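Local atomic coordinates of ribosome biogenesis GTPase A (Thermotoga maritima, PDB entry 3CNL), a protein that binds GTP and probably hydrolyses it to support a late step in the assembly of the 50S ribosomal subunit. Residues V26-A31 and L52-D57; R46-I51 and G75-T80; T110-I115 and D150-L155. One frame throughout, in Å; residues are numbered along the deposited sequence.

Interaction 1. Residues V26-A31 and L52-D57; sequences VEVRDA and LLNKVD. With GNP (phosphoaminophosphonic acid-guanylate ester), chain B.
The flat amide of Asn-54 lies beside Val-28, the two side chains pointing the same way with Val-28 CG1 4.0 Å from Asn-54 ND2; that nitrogen is held by the backbone O of Thr-110. Over one face of the guanine runs the extended chain of Lys-55, whose CG sits 3.4 Å from C6 of GNP. At an edge of the same ring the carboxylate of Asp-57 takes two bonds: GNP N1 donates almost straight to OD1 (2.9 Å, 170°), and GNP N2 donates to OD2 less straight. The Arg-29 guanidinium has Glu-27 at its edge: NH2 bonds OE2 at 2.8 Å within the guanidinium plane, but approaches from above the carboxylate plane. Pro-34 O and Ala-39 N hold the other ends of this pair. Asn-54, Lys-55, Val-56 and Asp-57 form the NKxD (G4) motif, the guanine-recognition element of GTPases, here at the end of strand 48-54 and, owing to circular permutation, ahead of the P-loop in sequence. Its strand runs parallel to 24-30, with Leu-52 N on Glu-27 O, Arg-29 N on Leu-52 O, Asn-54 N on Arg-29 O and Ala-31 N on Asn-54 O. Lys-55 NZ reaches the ribose O4' at 3.2 Å and also bonds Asn-109 O. A water 2.7 Å from Lys-55 NZ links it to Asp-30 OD2, a carboxylate that also pairs with Arg-32. Apolar contacts flank the strands: Val-26 CG1 meets Leu-52 CD1 at 3.6 Å, while Ala-31 CB touches Leu-53 CB and Val-56 CG1 beside helix 61-73.

Interaction 2. Residues R46-I51 and G75-T80; sequences RKETII and GKRVIT
The carbonyl oxygen of Arg-77 accepts two bonds, a nearly straight one from Ile-51 N (2.8 Å, 169°) and a longer one from a water. The same water donates to Thr-49 O, so it bridges the backbones where 46-51 and 75-80 begin to pair. One step on, Ile-51 O receives Ile-79 N at 2.9 Å and is also approached by the CA-H of Val-78, with 3.2 Å between Val-78 CA and Ile-51 O. The side chain of Arg-77 reaches back across segment 46-51. With CG anti to its own backbone N (chi1 -177°) and the chain extended as far as NE, it carries the guanidinium over to Glu-48 and Ile-50. NH1 donates to Glu-48 OE2 at 3.0 Å in a salt bridge that lies near the guanidinium plane but well above that of the carboxylate. Ile-50 CD1 covers one guanidinium face, off-centre toward the rim and 3.5 Å from Arg-77 NH2. That NH2 is bound in turn by Leu-94 O at the end of helix 87-94. Beyond the salt bridge, Ile-51 CD1 rests on the aliphatic part of Lys-76, at 4.0 Å from its CD, and Ile-51 CG2 meets Val-78 CG2. The two parallel strands and helix 61-73 between them make a beta-alpha-beta unit, in which 78-80 is an edge strand of the sheet, beside 48-54, as expected of a P-loop GTPase sheet.

Interaction 3. Residues T110-I115 and D150-L155; sequences TGKSTI and DTPGIL. With GNP (phosphoaminophosphonic acid-guanylate ester), chain B.
Between the segments the contacts are van der Waals, with no hydrogen bond: the aliphatic stem of Lys-112 crosses Pro-152 obliquely, CB to CB at 3.7 Å, and Pro-152 also touches Ile-116 one turn along the helix. Farther out, Lys-112 CE passes the carbonyl oxygen of Gly-153 at 3.8 Å. Ile-154 CG1 touches both Lys-112 CE (4.1 Å) and GNP O1G (3.8 Å). Bends at chi3 and chi4 (-61° and -58°) curl the lysine's ammonium back onto the nucleotide. These segments are the end of the P-loop (Walker A, G1) with the start of its helix, and the DxxG (G3) sequence Asp-150 to Gly-153, which in GTPases lies near the gamma phosphate. Here Gly-153, one of the GTP-binding residues, has its N 7.6 Å from GNP O1G. Polar bonds go to the phosphates. Lys-112 NZ donates to O1G at 2.8 Å and to O1B, the latter so short that its exact length is doubtful; Val-107 O is a further partner. Backbone amides of Gly-111 and Lys-112 converge on O1B, the latter nearly straight. Ser-113 grips O2B and Thr-114 grips O1A, each through both its amide and its hydroxyl, with Thr-114 OG1 2.6 Å from O1A.

Interactions 1 and 2 share strand 48-54 and lie side by side in the parallel part of one mixed sheet, their centres 12 Å apart. Leu-53 N probably bonds Ile-79 O (2.8 Å) and Glu-27 N probably bonds Ile-50 O (2.9 Å), extending each pairing into the other. Interaction 3, centred 11 Å from interaction 1, meets the same GNP at its phosphates while interaction 1 holds the base and ribose. Two probable hydrogen bonds tie the G4 motif and strand 24-30 to the P-loop: Asn-54 ND2 to Thr-110 O (2.8 Å) and Thr-110 OG1 to Val-28 O (2.9 Å). Interaction 2 stands apart from interaction 3, with nearest atoms about 7 Å away, and the side chain of Ile-79 is about 11 Å from GNP.

Interaction 1. Residues V26-A31 and L52-D57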
loop_
_atom_site.group_PDB
_atom_site.type_symbol
_atom_site.label_atom_id
_atom_site.label_comp_id
_atom_site.label_asym_id
_atom_site.label_seq_id
_atom_site.Cartn_x
_atom_site.Cartn_y
_atom_site.Cartn_z
ATOM N N VAL A 26 -2.483 11.448 -7.578
ATOM C CA VAL A 26 -1.561 10.307 -7.584
ATOM C C VAL A 26 -2.046 9.317 -6.519
ATOM O O VAL A 26 -1.998 9.584 -5.300
ATOM C CB VAL A 26 -0.102 10.744 -7.324
ATOM C CG1 VAL A 26 0.838 9.521 -7.273
ATOM C CG2 VAL A 26 0.369 11.737 -8.402
ATOM N N GLU A 27 -2.574 8.201 -7.003
ATOM C CA GLU A 27 -3.061 7.136 -6.141
ATOM C C GLU A 27 -1.895 6.194 -5.821
ATOM O O GLU A 27 -1.389 5.468 -6.688
ATOM C CB GLU A 27 -4.222 6.429 -6.834
ATOM C CG GLU A 27 -4.963 5.412 -6.004
ATOM C CD GLU A 27 -5.972 4.643 -6.842
ATOM O OE1 GLU A 27 -6.922 4.102 -6.272
ATOM O OE2 GLU A 27 -5.807 4.556 -8.084
ATOM N N VAL A 28 -1.458 6.240 -4.570
ATOM C CA VAL A 28 -0.332 5.433 -4.116
ATOM C C VAL A 28 -0.835 4.071 -3.592
ATOM O O VAL A 28 -1.435 3.974 -2.504
ATOM C CB VAL A 28 0.541 6.189 -3.092
ATOM C CG1 VAL A 28 1.757 5.322 -2.624
ATOM C CG2 VAL A 28 1.018 7.535 -3.662
ATOM N N ARG A 29 -0.577 3.036 -4.395
ATOM C CA ARG A 29 -0.973 1.668 -4.101
ATOM C C ARG A 29 0.282 0.865 -3.810
ATOM O O ARG A 29 1.371 1.295 -4.165
ATOM C CB ARG A 29 -1.675 1.061 -5.314
ATOM C CG ARG A 29 -2.916 1.843 -5.822
ATOM C CD ARG A 29 -3.724 0.958 -6.739
ATOM N NE ARG A 29 -4.772 1.706 -7.406
ATOM C CZ ARG A 29 -5.681 1.188 -8.221
ATOM N NH1 ARG A 29 -5.696 -0.118 -8.479
ATOM N NH2 ARG A 29 -6.591 1.983 -8.770
ATOM N N ASP A 30 0.124 -0.285 -3.167
ATOM C CA ASP A 30 1.213 -1.246 -2.967
ATOM C C ASP A 30 1.146 -2.177 -4.187
ATOM O O ASP A 30 0.083 -2.701 -4.501
ATOM C CB ASP A 30 1.015 -2.003 -1.630
ATOM C CG ASP A 30 2.229 -2.846 -1.228
ATOM O OD1 ASP A 30 2.724 -3.607 -2.070
ATOM O OD2 ASP A 30 2.682 -2.777 -0.057
ATOM N N ALA A 31 2.266 -2.343 -4.896
ATOM C CA ALA A 31 2.346 -3.226 -6.070
ATOM C C ALA A 31 2.087 -4.686 -5.733
ATOM O O ALA A 31 1.753 -5.493 -6.610
ATOM C CB ALA A 31 3.735 -3.098 -6.727
ATOM N N LEU A 52 -0.015 4.754 -9.088
ATOM C CA LEU A 52 1.372 4.521 -8.790
ATOM C C LEU A 52 1.489 3.201 -8.022
ATOM O O LEU A 52 0.892 3.035 -6.955
ATOM C CB LEU A 52 1.918 5.707 -7.985
ATOM C CG LEU A 52 3.393 5.837 -7.617
ATOM C CD1 LEU A 52 3.675 7.268 -7.175
ATOM C CD2 LEU A 52 3.760 4.917 -6.493
ATOM N N LEU A 53 2.230 2.250 -8.589
ATOM C CA LEU A 53 2.402 0.952 -7.940
ATOM C C LEU A 53 3.690 1.010 -7.162
ATOM O O LEU A 53 4.766 0.863 -7.734
ATOM C CB LEU A 53 2.426 -0.181 -8.969
ATOM C CG LEU A 53 1.144 -0.324 -9.785
ATOM C CD1 LEU A 53 1.255 -1.531 -10.703
ATOM C CD2 LEU A 53 -0.146 -0.396 -8.899
ATOM N N ASN A 54 3.585 1.259 -5.853
ATOM C CA ASN A 54 4.760 1.552 -5.050
ATOM C C ASN A 54 5.398 0.276 -4.463
ATOM O O ASN A 54 4.786 -0.782 -4.505
ATOM C CB ASN A 54 4.357 2.511 -3.929
ATOM C CG ASN A 54 5.510 3.260 -3.373
ATOM O OD1 ASN A 54 6.489 3.464 -4.055
ATOM N ND2 ASN A 54 5.406 3.692 -2.123
ATOM N N LYS A 55 6.601 0.408 -3.904
ATOM C CA LYS A 55 7.316 -0.680 -3.201
ATOM C C LYS A 55 7.658 -1.875 -4.118
ATOM O O LYS A 55 7.685 -3.028 -3.649
ATOM C CB LYS A 55 6.549 -1.166 -1.944
ATOM C CG LYS A 55 6.181 -0.067 -0.912
ATOM C CD LYS A 55 5.604 -0.631 0.382
ATOM C CE LYS A 55 5.174 0.512 1.307
ATOM N NZ LYS A 55 4.689 0.000 2.623
ATOM N N VAL A 56 7.945 -1.614 -5.404
ATOM C CA VAL A 56 8.264 -2.710 -6.359
ATOM C C VAL A 56 9.508 -3.504 -5.934
ATOM O O VAL A 56 9.733 -4.675 -6.350
ATOM C CB VAL A 56 8.373 -2.229 -7.850
ATOM C CG1 VAL A 56 7.028 -1.692 -8.356
ATOM C CG2 VAL A 56 9.518 -1.220 -8.047
ATOM N N ASP A 57 10.300 -2.879 -5.073
ATOM C CA ASP A 57 11.530 -3.503 -4.590
ATOM C C ASP A 57 11.290 -4.741 -3.707
ATOM O O ASP A 57 12.143 -5.634 -3.647
ATOM C CB ASP A 57 12.409 -2.472 -3.887
ATOM C CG ASP A 57 11.750 -1.894 -2.664
ATOM O OD1 ASP A 57 10.609 -1.442 -2.785
ATOM O OD2 ASP A 57 12.369 -1.898 -1.582
HETATM P PG GNP B . 0.319 6.412 6.428
HETATM O O1G GNP B . -0.688 7.142 5.569
HETATM O O2G GNP B . -0.249 5.135 7.020
HETATM O O3G GNP B . 0.880 7.394 7.449
HETATM N N3B GNP B . 1.663 5.928 5.741
HETATM P PB GNP B . 2.281 6.380 4.362
HETATM O O1B GNP B . 1.372 5.994 3.242
HETATM O O2B GNP B . 2.623 7.831 4.459
HETATM O O3A GNP B . 3.581 5.562 4.233
HETATM P PA GNP B . 5.037 5.906 4.672
HETATM O O1A GNP B . 5.717 6.707 3.640
HETATM O O2A GNP B . 5.104 6.416 6.051
HETATM O "O5'" GNP B . 5.740 4.518 4.625
HETATM C "C5'" GNP B . 5.268 3.387 5.373
HETATM C "C4'" GNP B . 6.415 2.389 5.494
HETATM O "O4'" GNP B . 6.793 1.854 4.192
HETATM C "C3'" GNP B . 7.714 2.923 6.071
HETATM O "O3'" GNP B . 8.309 1.894 6.848
HETATM C "C2'" GNP B . 8.545 3.189 4.826
HETATM O "O2'" GNP B . 9.920 3.157 5.131
HETATM C "C1'" GNP B . 8.169 2.011 3.936
HETATM N N9 GNP B . 8.268 2.265 2.501
HETATM C C8 GNP B . 7.773 3.365 1.830
HETATM N N7 GNP B . 7.981 3.306 0.536
HETATM C C5 GNP B . 8.669 2.087 0.357
HETATM C C6 GNP B . 9.167 1.455 -0.815
HETATM O O6 GNP B . 9.118 1.860 -1.991
HETATM N N1 GNP B . 9.780 0.219 -0.538
HETATM C C2 GNP B . 9.898 -0.340 0.725
HETATM N N2 GNP B . 10.521 -1.534 0.818
HETATM N N3 GNP B . 9.431 0.229 1.823
HETATM C C4 GNP B . 8.839 1.437 1.565
HETATM O O HOH W 1 2.335 -1.148 2.088
#

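Interaction 2. Residues R46-I51 and G75-T80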
loop_
_atom_site.group_PDB
_atom_site.type_symbol
_atom_site.label_atom_id
_atom_site.label_comp_id
_atom_site.label_asym_id
_atom_site.label_seq_id
_atom_site.Cartn_x
_atom_site.Cartn_y
_atom_site.Cartn_z
ATOM N N ARG A 46 -13.275 13.123 -12.096
ATOM C CA ARG A 46 -13.177 14.513 -12.580
ATOM C C ARG A 46 -11.726 15.048 -12.580
ATOM O O ARG A 46 -11.468 16.194 -12.968
ATOM C CB ARG A 46 -14.108 15.435 -11.768
ATOM C CG ARG A 46 -15.607 15.247 -12.093
ATOM C CD ARG A 46 -16.539 16.197 -11.302
ATOM N NE ARG A 46 -16.047 17.580 -11.207
ATOM C CZ ARG A 46 -15.988 18.448 -12.222
ATOM N NH1 ARG A 46 -15.519 19.676 -12.023
ATOM N NH2 ARG A 46 -16.389 18.094 -13.438
ATOM N N LYS A 47 -10.791 14.206 -12.138
ATOM C CA LYS A 47 -9.382 14.585 -12.024
ATOM C C LYS A 47 -8.530 13.722 -12.920
ATOM O O LYS A 47 -8.949 12.637 -13.319
ATOM C CB LYS A 47 -8.892 14.437 -10.574
ATOM C CG LYS A 47 -9.875 14.934 -9.527
ATOM C CD LYS A 47 -9.940 16.451 -9.445
ATOM C CE LYS A 47 -11.043 16.871 -8.486
ATOM N NZ LYS A 47 -11.060 18.343 -8.245
ATOM N N GLU A 48 -7.331 14.205 -13.233
ATOM C CA GLU A 48 -6.333 13.391 -13.913
ATOM C C GLU A 48 -5.710 12.468 -12.873
ATOM O O GLU A 48 -5.059 12.930 -11.934
ATOM C CB GLU A 48 -5.274 14.280 -14.587
ATOM C CG GLU A 48 -4.168 13.526 -15.317
ATOM C CD GLU A 48 -4.668 12.726 -16.505
ATOM O OE1 GLU A 48 -5.716 13.098 -17.070
ATOM O OE2 GLU A 48 -4.018 11.719 -16.874
ATOM N N THR A 49 -5.917 11.168 -13.035
ATOM C CA THR A 49 -5.476 10.192 -12.036
ATOM C C THR A 49 -4.300 9.365 -12.562
ATOM O O THR A 49 -4.337 8.863 -13.684
ATOM C CB THR A 49 -6.625 9.260 -11.612
ATOM O OG1 THR A 49 -7.686 10.037 -11.042
ATOM C CG2 THR A 49 -6.158 8.201 -10.595
ATOM N N ILE A 50 -3.256 9.271 -11.741
ATOM C CA ILE A 50 -2.111 8.399 -12.004
ATOM C C ILE A 50 -2.117 7.271 -10.960
ATOM O O ILE A 50 -2.135 7.537 -9.757
ATOM C CB ILE A 50 -0.798 9.191 -11.902
ATOM C CG1 ILE A 50 -0.862 10.450 -12.791
ATOM C CG2 ILE A 50 0.425 8.305 -12.249
ATOM C CD1 ILE A 50 0.355 11.337 -12.669
ATOM N N ILE A 51 -2.124 6.023 -11.413
ATOM C CA ILE A 51 -1.983 4.880 -10.493
ATOM C C ILE A 51 -0.499 4.601 -10.314
ATOM O O ILE A 51 0.195 4.301 -11.280
ATOM C CB ILE A 51 -2.706 3.623 -11.008
ATOM C CG1 ILE A 51 -4.211 3.880 -11.073
ATOM C CG2 ILE A 51 -2.347 2.370 -10.122
ATOM C CD1 ILE A 51 -5.011 2.860 -11.889
ATOM N N GLY A 75 -6.775 1.095 -20.123
ATOM C CA GLY A 75 -6.609 2.478 -20.566
ATOM C C GLY A 75 -6.199 3.385 -19.416
ATOM O O GLY A 75 -6.524 4.579 -19.401
ATOM N N LYS A 76 -5.480 2.828 -18.445
ATOM C CA LYS A 76 -5.169 3.599 -17.246
ATOM C C LYS A 76 -3.753 4.138 -17.220
ATOM O O LYS A 76 -2.843 3.537 -17.780
ATOM C CB LYS A 76 -5.565 2.837 -15.979
ATOM C CG LYS A 76 -7.054 3.004 -15.762
ATOM C CD LYS A 76 -7.670 2.089 -14.744
ATOM C CE LYS A 76 -9.132 2.470 -14.597
ATOM N NZ LYS A 76 -9.738 1.761 -13.450
ATOM N N ARG A 77 -3.588 5.317 -16.626
ATOM C CA ARG A 77 -2.264 5.897 -16.454
ATOM C C ARG A 77 -1.628 5.238 -15.217
ATOM O O ARG A 77 -2.120 5.383 -14.100
ATOM C CB ARG A 77 -2.373 7.416 -16.316
ATOM C CG ARG A 77 -1.052 8.163 -16.192
ATOM C CD ARG A 77 -1.220 9.644 -16.551
ATOM N NE ARG A 77 -0.030 10.448 -16.224
ATOM C CZ ARG A 77 -0.007 11.780 -16.245
ATOM N NH1 ARG A 77 -1.104 12.455 -16.567
ATOM N NH2 ARG A 77 1.103 12.444 -15.929
ATOM N N VAL A 78 -0.555 4.487 -15.439
ATOM C CA VAL A 78 0.055 3.678 -14.395
ATOM C C VAL A 78 1.564 3.751 -14.480
ATOM O O VAL A 78 2.136 3.645 -15.572
ATOM C CB VAL A 78 -0.429 2.188 -14.448
ATOM C CG1 VAL A 78 -0.104 1.500 -15.794
ATOM C CG2 VAL A 78 0.121 1.367 -13.274
ATOM N N ILE A 79 2.193 3.948 -13.323
ATOM C CA ILE A 79 3.640 3.904 -13.195
ATOM C C ILE A 79 4.006 2.979 -12.045
ATOM O O ILE A 79 3.149 2.626 -11.245
ATOM C CB ILE A 79 4.248 5.300 -12.941
ATOM C CG1 ILE A 79 3.840 5.839 -11.565
ATOM C CG2 ILE A 79 3.877 6.263 -14.102
ATOM C CD1 ILE A 79 4.649 7.024 -11.092
ATOM N N THR A 80 5.274 2.586 -11.962
ATOM C CA THR A 80 5.736 1.787 -10.832
ATOM C C THR A 80 6.948 2.501 -10.275
ATOM O O THR A 80 7.658 3.163 -11.024
ATOM C CB THR A 80 6.177 0.388 -11.277
ATOM O OG1 THR A 80 7.206 0.534 -12.255
ATOM C CG2 THR A 80 4.996 -0.401 -11.891
HETATM O O HOH W 2 -5.295 6.244 -14.201
#

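Interaction 3. Residues T110-I115 and D150-L155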
loop_
_atom_site.group_PDB
_atom_site.type_symbol
_atom_site.label_atom_id
_atom_site.label_comp_id
_atom_site.label_asym_id
_atom_site.label_seq_id
_atom_site.Cartn_x
_atom_site.Cartn_y
_atom_site.Cartn_z
ATOM N N THR A 110 1.055 2.865 2.400
ATOM C CA THR A 110 1.485 2.542 1.012
ATOM C C THR A 110 2.693 3.337 0.531
ATOM O O THR A 110 3.207 3.066 -0.548
ATOM C CB THR A 110 0.381 2.771 0.002
ATOM O OG1 THR A 110 -0.042 4.143 0.081
ATOM C CG2 THR A 110 -0.807 1.840 0.273
ATOM N N GLY A 111 3.123 4.330 1.312
ATOM C CA GLY A 111 4.361 5.073 1.007
ATOM C C GLY A 111 4.192 6.554 0.665
ATOM O O GLY A 111 5.082 7.149 0.049
ATOM N N LYS A 112 3.078 7.152 1.089
ATOM C CA LYS A 112 2.690 8.495 0.644
ATOM C C LYS A 112 3.585 9.601 1.194
ATOM O O LYS A 112 3.956 10.524 0.452
ATOM C CB LYS A 112 1.223 8.766 0.984
ATOM C CG LYS A 112 0.262 7.720 0.406
ATOM C CD LYS A 112 -1.201 7.953 0.811
ATOM C CE LYS A 112 -1.414 7.896 2.309
ATOM N NZ LYS A 112 -0.990 6.586 2.870
ATOM N N SER A 113 3.935 9.502 2.481
ATOM C CA SER A 113 4.810 10.476 3.142
ATOM C C SER A 113 6.221 10.426 2.564
ATOM O O SER A 113 6.851 11.461 2.338
ATOM C CB SER A 113 4.865 10.210 4.639
ATOM O OG SER A 113 3.578 10.394 5.199
ATOM N N THR A 114 6.683 9.208 2.304
ATOM C CA THR A 114 7.961 8.957 1.682
ATOM C C THR A 114 8.033 9.569 0.279
ATOM O O THR A 114 9.023 10.220 -0.068
ATOM C CB THR A 114 8.246 7.435 1.681
ATOM O OG1 THR A 114 8.237 6.968 3.044
ATOM C CG2 THR A 114 9.604 7.109 1.024
ATOM N N ILE A 115 6.991 9.377 -0.519
ATOM C CA ILE A 115 6.909 9.990 -1.853
ATOM C C ILE A 115 6.934 11.532 -1.811
ATOM O O ILE A 115 7.675 12.169 -2.570
ATOM C CB ILE A 115 5.697 9.433 -2.645
ATOM C CG1 ILE A 115 5.973 7.967 -3.010
ATOM C CG2 ILE A 115 5.388 10.266 -3.909
ATOM C CD1 ILE A 115 4.802 7.233 -3.598
ATOM N N ASP A 150 1.382 19.288 0.356
ATOM C CA ASP A 150 2.442 18.694 1.161
ATOM C C ASP A 150 1.944 17.634 2.153
ATOM O O ASP A 150 2.754 17.037 2.873
ATOM C CB ASP A 150 3.304 19.768 1.872
ATOM C CG ASP A 150 2.563 20.489 2.981
ATOM O OD1 ASP A 150 1.319 20.354 3.113
ATOM O OD2 ASP A 150 3.226 21.228 3.734
ATOM N N THR A 151 0.626 17.429 2.202
ATOM C CA THR A 151 0.028 16.365 3.021
ATOM C C THR A 151 -0.847 15.426 2.188
ATOM O O THR A 151 -1.682 15.883 1.393
ATOM C CB THR A 151 -0.774 16.909 4.242
ATOM O OG1 THR A 151 -2.069 17.377 3.829
ATOM C CG2 THR A 151 -0.041 18.038 4.901
ATOM N N PRO A 152 -0.680 14.101 2.384
ATOM C CA PRO A 152 -1.483 13.165 1.616
ATOM C C PRO A 152 -2.892 13.033 2.177
ATOM O O PRO A 152 -3.122 13.315 3.355
ATOM C CB PRO A 152 -0.722 11.844 1.776
ATOM C CG PRO A 152 -0.076 11.947 3.084
ATOM C CD PRO A 152 0.243 13.411 3.304
ATOM N N GLY A 153 -3.826 12.629 1.332
ATOM C CA GLY A 153 -5.132 12.207 1.801
ATOM C C GLY A 153 -5.037 10.725 2.153
ATOM O O GLY A 153 -4.452 9.929 1.406
ATOM N N ILE A 154 -5.591 10.347 3.295
ATOM C CA ILE A 154 -5.535 8.952 3.724
ATOM C C ILE A 154 -6.931 8.357 3.572
ATOM O O ILE A 154 -7.898 8.879 4.125
ATOM C CB ILE A 154 -5.030 8.834 5.175
ATOM C CG1 ILE A 154 -3.655 9.496 5.309
ATOM C CG2 ILE A 154 -4.999 7.368 5.631
ATOM C CD1 ILE A 154 -3.210 9.755 6.740
ATOM N N LEU A 155 -7.026 7.271 2.809
ATOM C CA LEU A 155 -8.296 6.609 2.560
ATOM C C LEU A 155 -8.515 5.388 3.457
ATOM O O LEU A 155 -7.743 4.432 3.430
ATOM C CB LEU A 155 -8.391 6.210 1.084
ATOM C CG LEU A 155 -9.742 5.843 0.455
ATOM C CD1 LEU A 155 -9.973 4.337 0.404
ATOM C CD2 LEU A 155 -10.940 6.582 1.088
HETATM P PG GNP B . 0.319 6.412 6.428
HETATM O O1G GNP B . -0.688 7.142 5.569
HETATM O O2G GNP B . -0.249 5.135 7.020
HETATM O O3G GNP B . 0.880 7.394 7.449
HETATM N N3B GNP B . 1.663 5.928 5.741
HETATM P PB GNP B . 2.281 6.380 4.362
HETATM O O1B GNP B . 1.372 5.994 3.242
HETATM O O2B GNP B . 2.623 7.831 4.459
HETATM O O3A GNP B . 3.581 5.562 4.233
HETATM P PA GNP B . 5.037 5.906 4.672
HETATM O O1A GNP B . 5.717 6.707 3.640
HETATM O O2A GNP B . 5.104 6.416 6.051
HETATM O "O5'" GNP B . 5.740 4.518 4.625
HETATM C "C5'" GNP B . 5.268 3.387 5.373
HETATM C "C4'" GNP B . 6.415 2.389 5.494
HETATM O "O4'" GNP B . 6.793 1.854 4.192
HETATM C "C3'" GNP B . 7.714 2.923 6.071
HETATM O "O3'" GNP B . 8.309 1.894 6.848
HETATM C "C2'" GNP B . 8.545 3.189 4.826
HETATM O "O2'" GNP B . 9.920 3.157 5.131
HETATM C "C1'" GNP B . 8.169 2.011 3.936
HETATM N N9 GNP B . 8.268 2.265 2.501
HETATM C C8 GNP B . 7.773 3.365 1.830
HETATM N N7 GNP B . 7.981 3.306 0.536
HETATM C C5 GNP B . 8.669 2.087 0.357
HETATM C C6 GNP B . 9.167 1.455 -0.815
HETATM O O6 GNP B . 9.118 1.860 -1.991
HETATM N N1 GNP B . 9.780 0.219 -0.538
HETATM C C2 GNP B . 9.898 -0.340 0.725
HETATM N N2 GNP B . 10.521 -1.534 0.818
HETATM N N3 GNP B . 9.431 0.229 1.823
HETATM C C4 GNP B . 8.839 1.437 1.565
#